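Local coordinates for protein cytochrome C (Marichromatium purpuratum 984, PDB 5LO9) that carries electrons through four c-type hemes as a fused TsdBA thiosulfate dehydrogenase, probably interconverting thiosulfate and tetrathionate, at residues L107-D112 with A120-H125. Sequence-based numbering, arbitrary orientation.
With HEC (heme c), chain D.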
ATOM      1  N   LEU A 107      -9.546 -27.973  -9.717  1.00 44.97           N
ATOM      2  CA  LEU A 107      -9.758 -27.815 -11.156  1.00 45.00           C
ATOM      3  C   LEU A 107     -11.164 -27.303 -11.457  1.00 38.16           C
ATOM      4  O   LEU A 107     -11.347 -26.446 -12.331  1.00 36.81           O
ATOM      5  CB  LEU A 107      -9.490 -29.145 -11.876  1.00 41.45           C
ATOM      6  CG  LEU A 107      -8.009 -29.525 -12.025  1.00 42.86           C
ATOM      7  CD1 LEU A 107      -7.880 -30.952 -12.555  1.00 41.22           C
ATOM      8  CD2 LEU A 107      -7.241 -28.568 -12.931  1.00 43.06           C
ATOM      9  N   ALA A 108     -12.169 -27.792 -10.735  1.00 39.24           N
ATOM     10  CA  ALA A 108     -13.542 -27.416 -11.066  1.00 43.31           C
ATOM     11  C   ALA A 108     -13.743 -25.925 -10.931  1.00 36.87           C
ATOM     12  O   ALA A 108     -14.446 -25.320 -11.745  1.00 42.60           O
ATOM     13  CB  ALA A 108     -14.552 -28.158 -10.189  1.00 48.43           C
ATOM     14  N   GLU A 109     -13.140 -25.315  -9.906  1.00 39.04           N
ATOM     15  CA  GLU A 109     -13.492 -23.963  -9.485  1.00 46.47           C
ATOM     16  C   GLU A 109     -12.435 -22.911  -9.794  1.00 43.21           C
ATOM     17  O   GLU A 109     -12.801 -21.741  -9.993  1.00 44.09           O
ATOM     18  CB  GLU A 109     -13.776 -23.945  -7.974  1.00 38.01           C
ATOM     19  CG  GLU A 109     -14.883 -24.949  -7.491  1.00 35.12           C
ATOM     20  CD  GLU A 109     -16.326 -24.494  -7.818  1.00 52.77           C
ATOM     21  OE1 GLU A 109     -16.506 -23.360  -8.393  1.00 43.43           O
ATOM     22  OE2 GLU A 109     -17.272 -25.275  -7.465  1.00 44.37           O
ATOM     23  N   THR A 110     -11.160 -23.313  -9.906  1.00 39.68           N
ATOM     24  CA  THR A 110     -10.042 -22.426 -10.224  1.00 41.52           C
ATOM     25  C   THR A 110      -9.146 -22.900 -11.372  1.00 40.07           C
ATOM     26  O   THR A 110      -8.224 -22.165 -11.742  1.00 33.45           O
ATOM     27  CB  THR A 110      -9.144 -22.248  -8.983  1.00 49.39           C
ATOM     28  OG1 THR A 110      -8.414 -23.471  -8.693  1.00 51.95           O
ATOM     29  CG2 THR A 110      -9.979 -21.892  -7.830  1.00 43.11           C
ATOM     30  N   GLY A 111      -9.328 -24.122 -11.892  1.00 44.41           N
ATOM     31  CA  GLY A 111      -8.578 -24.579 -13.064  1.00 45.92           C
ATOM     32  C   GLY A 111      -7.092 -24.713 -12.783  1.00 38.89           C
ATOM     33  O   GLY A 111      -6.661 -24.874 -11.647  1.00 41.24           O
ATOM     34  N   ASP A 112      -6.299 -24.625 -13.871  1.00 36.50           N
ATOM     35  CA  ASP A 112      -4.838 -24.640 -13.794  1.00 35.89           C
ATOM     36  C   ASP A 112      -4.285 -23.764 -14.924  1.00 37.35           C
ATOM     37  O   ASP A 112      -3.809 -24.231 -15.963  1.00 35.85           O
ATOM     38  CB  ASP A 112      -4.273 -26.056 -13.880  1.00 38.09           C
ATOM     39  CG  ASP A 112      -2.748 -26.082 -13.736  1.00 45.12           C
ATOM     40  OD1 ASP A 112      -2.114 -24.986 -13.596  1.00 40.35           O
ATOM     41  OD2 ASP A 112      -2.188 -27.210 -13.737  1.00 43.17           O
ATOM     42  N   ALA A 120     -11.080 -22.888 -15.181  1.00 39.11           N
ATOM     43  CA  ALA A 120     -11.951 -23.694 -14.331  1.00 41.70           C
ATOM     44  C   ALA A 120     -13.145 -24.237 -15.115  1.00 45.03           C
ATOM     45  O   ALA A 120     -13.703 -23.574 -15.994  1.00 40.36           O
ATOM     46  CB  ALA A 120     -12.478 -22.876 -13.163  1.00 35.67           C
ATOM     47  N   CYS A 121     -13.586 -25.436 -14.746  1.00 37.45           N
ATOM     48  CA  CYS A 121     -14.758 -25.971 -15.413  1.00 37.23           C
ATOM     49  C   CYS A 121     -15.921 -24.993 -15.289  1.00 39.07           C
ATOM     50  O   CYS A 121     -16.695 -24.803 -16.237  1.00 39.86           O
ATOM     51  CB  CYS A 121     -15.121 -27.335 -14.825  1.00 39.39           C
ATOM     52  SG  CYS A 121     -13.712 -28.470 -14.647  1.00 40.25           S
ATOM     53  N   VAL A 122     -16.049 -24.331 -14.136  1.00 33.59           N
ATOM     54  CA  VAL A 122     -17.205 -23.458 -13.920  1.00 34.98           C
ATOM     55  C   VAL A 122     -17.125 -22.175 -14.718  1.00 32.35           C
ATOM     56  O   VAL A 122     -18.124 -21.466 -14.836  1.00 39.48           O
ATOM     57  CB  VAL A 122     -17.396 -23.119 -12.423  1.00 34.09           C
ATOM     58  CG1 VAL A 122     -17.628 -24.352 -11.608  1.00 35.00           C
ATOM     59  CG2 VAL A 122     -16.179 -22.394 -11.865  1.00 34.13           C
ATOM     60  N   ARG A 123     -15.980 -21.880 -15.316  1.00 37.22           N
ATOM     61  CA  ARG A 123     -15.867 -20.672 -16.115  1.00 29.70           C
ATOM     62  C   ARG A 123     -16.716 -20.753 -17.383  1.00 37.78           C
ATOM     63  O   ARG A 123     -17.125 -19.721 -17.911  1.00 45.22           O
ATOM     64  CB  ARG A 123     -14.401 -20.432 -16.440  1.00 26.65           C
ATOM     65  CG  ARG A 123     -14.067 -19.030 -16.749  1.00 35.39           C
ATOM     66  CD  ARG A 123     -14.523 -18.064 -15.605  1.00 41.35           C
ATOM     67  NE  ARG A 123     -13.975 -18.557 -14.354  1.00 38.65           N
ATOM     68  CZ  ARG A 123     -14.596 -18.624 -13.189  1.00 37.05           C
ATOM     69  NH1 ARG A 123     -15.850 -18.219 -13.042  1.00 43.93           N
ATOM     70  NH2 ARG A 123     -13.922 -19.109 -12.146  1.00 66.35           N
ATOM     71  N   CYS A 124     -16.942 -21.956 -17.908  1.00 39.00           N
ATOM     72  CA  CYS A 124     -17.857 -22.202 -19.011  1.00 42.89           C
ATOM     73  C   CYS A 124     -19.128 -22.907 -18.573  1.00 41.85           C
ATOM     74  O   CYS A 124     -20.170 -22.713 -19.208  1.00 41.96           O
ATOM     75  CB  CYS A 124     -17.210 -23.085 -20.098  1.00 40.59           C
ATOM     76  SG  CYS A 124     -15.787 -22.475 -21.051  1.00 39.48           S
ATOM     77  N   HIS A 125     -19.064 -23.766 -17.547  1.00 34.06           N
ATOM     78  CA  HIS A 125     -20.227 -24.562 -17.154  1.00 39.30           C
ATOM     79  C   HIS A 125     -21.088 -23.895 -16.092  1.00 41.02           C
ATOM     80  O   HIS A 125     -22.052 -24.501 -15.609  1.00 41.59           O
ATOM     81  CB  HIS A 125     -19.792 -25.946 -16.672  1.00 37.58           C
ATOM     82  CG  HIS A 125     -19.396 -26.859 -17.797  1.00 42.85           C
ATOM     83  ND1 HIS A 125     -20.320 -27.556 -18.542  1.00 39.53           N
ATOM     84  CD2 HIS A 125     -18.184 -27.159 -18.326  1.00 38.30           C
ATOM     85  CE1 HIS A 125     -19.694 -28.257 -19.471  1.00 43.19           C
ATOM     86  NE2 HIS A 125     -18.399 -28.034 -19.359  1.00 43.08           N
TER
HETATM   87 FE   HEC D1002     -16.913 -28.885 -20.523  1.00 44.81          FE
HETATM   88  CHA HEC D1002     -19.518 -30.460 -22.220  1.00 35.44           C
HETATM   89  CHB HEC D1002     -16.655 -31.646 -18.382  1.00 32.87           C
HETATM   90  CHC HEC D1002     -14.402 -27.266 -18.721  1.00 32.20           C
HETATM   91  CHD HEC D1002     -16.975 -26.272 -22.826  1.00 36.95           C
HETATM   92  NA  HEC D1002     -17.918 -30.705 -20.341  1.00 42.46           N
HETATM   93  C1A HEC D1002     -18.916 -31.140 -21.100  1.00 32.16           C
HETATM   94  C2A HEC D1002     -19.404 -32.482 -20.735  1.00 36.76           C
HETATM   95  C3A HEC D1002     -18.543 -32.849 -19.607  1.00 45.70           C
HETATM   96  C4A HEC D1002     -17.656 -31.665 -19.447  1.00 43.99           C
HETATM   97  CMA HEC D1002     -18.593 -34.131 -18.825  1.00 37.15           C
HETATM   98  CAA HEC D1002     -20.506 -33.313 -21.342  1.00 40.19           C
HETATM   99  CBA HEC D1002     -21.811 -33.023 -20.616  1.00 35.92           C
HETATM  100  CGA HEC D1002     -22.929 -33.893 -21.143  1.00 37.80           C
HETATM  101  O1A HEC D1002     -24.100 -33.632 -20.797  1.00 32.71           O
HETATM  102  O2A HEC D1002     -22.635 -34.846 -21.902  1.00 40.05           O
HETATM  103  NB  HEC D1002     -15.749 -29.367 -18.859  1.00 34.36           N
HETATM  104  C1B HEC D1002     -15.791 -30.494 -18.145  1.00 35.47           C
HETATM  105  C2B HEC D1002     -14.822 -30.505 -17.019  1.00 35.37           C
HETATM  106  C3B HEC D1002     -14.148 -29.208 -17.140  1.00 35.03           C
HETATM  107  C4B HEC D1002     -14.803 -28.601 -18.310  1.00 33.65           C
HETATM  108  CMB HEC D1002     -14.598 -31.608 -16.022  1.00 42.35           C
HETATM  109  CAB HEC D1002     -13.071 -28.597 -16.288  1.00 38.77           C
HETATM  110  CBB HEC D1002     -11.884 -29.514 -16.229  1.00 35.58           C
HETATM  111  NC  HEC D1002     -15.882 -27.091 -20.725  1.00 34.68           N
HETATM  112  C1C HEC D1002     -14.949 -26.615 -19.908  1.00 33.51           C
HETATM  113  C2C HEC D1002     -14.425 -25.297 -20.319  1.00 34.95           C
HETATM  114  C3C HEC D1002     -15.166 -24.993 -21.551  1.00 32.72           C
HETATM  115  C4C HEC D1002     -16.036 -26.189 -21.696  1.00 33.58           C
HETATM  116  CMC HEC D1002     -13.362 -24.518 -19.608  1.00 36.25           C
HETATM  117  CAC HEC D1002     -15.156 -23.773 -22.445  1.00 30.56           C
HETATM  118  CBC HEC D1002     -13.837 -23.137 -22.780  1.00 36.96           C
HETATM  119  ND  HEC D1002     -18.038 -28.442 -22.211  1.00 34.27           N
HETATM  120  C1D HEC D1002     -17.903 -27.388 -22.998  1.00 32.11           C
HETATM  121  C2D HEC D1002     -18.856 -27.381 -24.125  1.00 29.41           C
HETATM  122  C3D HEC D1002     -19.620 -28.596 -23.964  1.00 28.85           C
HETATM  123  C4D HEC D1002     -19.022 -29.181 -22.732  1.00 38.73           C
HETATM  124  CMD HEC D1002     -18.989 -26.373 -25.196  1.00 29.56           C
HETATM  125  CAD HEC D1002     -20.735 -29.095 -24.850  1.00 39.77           C
HETATM  126  CBD HEC D1002     -20.215 -30.086 -25.901  1.00 39.29           C
HETATM  127  CGD HEC D1002     -21.253 -30.375 -26.967  1.00 42.14           C
HETATM  128  O1D HEC D1002     -21.348 -31.568 -27.316  1.00 42.81           O
HETATM  129  O2D HEC D1002     -21.969 -29.449 -27.437  1.00 43.59           O
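Leu107 and Ala108, near the end of helix 102-110, turn their carbonyl oxygens to the backbone N-H groups of Cys121 and Val122 at the start of helix 121-125. Val122 N hydrogen-bonds to Ala108 O at 3.0 Å, nearly in line with the carbonyl (C=O...N 168°), and Cys121 N makes only a weak hydrogen bond to Leu107 O, 3.4 Å away. That oxygen also meets the CA-H of Ala120 and accepts a weak hydrogen bond from Gly111 N, so two weak N-H bonds and a CA-H...O contact meet there. At Gly111, where the chain leaves the helix with positive phi, the backbones close to 3.7 Å between its CA and that of Ala120.

Among the side chains, the methyl of Ala120 lies against the peptide between Glu109 and Thr110, its CB 3.4 Å from Glu109 C. Val122 sets both methyls against Ala108 O and the carboxylate of Glu109, CG1 lying 3.5 Å from OE1. Glu109 reaches there because its chain folds back at chi2 (-76°), while its OE2 is hydrogen-bonded to Tyr185 OH of helix 176-187. On the heme side, Cys121 and Cys124 are thioether-linked to the porphyrin, and His125 NE2 binds iron at 2.1 Å, opposite Met167; a hydrogen bond from ND1 to Pro137 O, together with the iron bond, would hold the ring's rotation. This CXXCH heme-binding motif, its first turn joined to helix 102-110, is consistent with a class I cytochrome c fold.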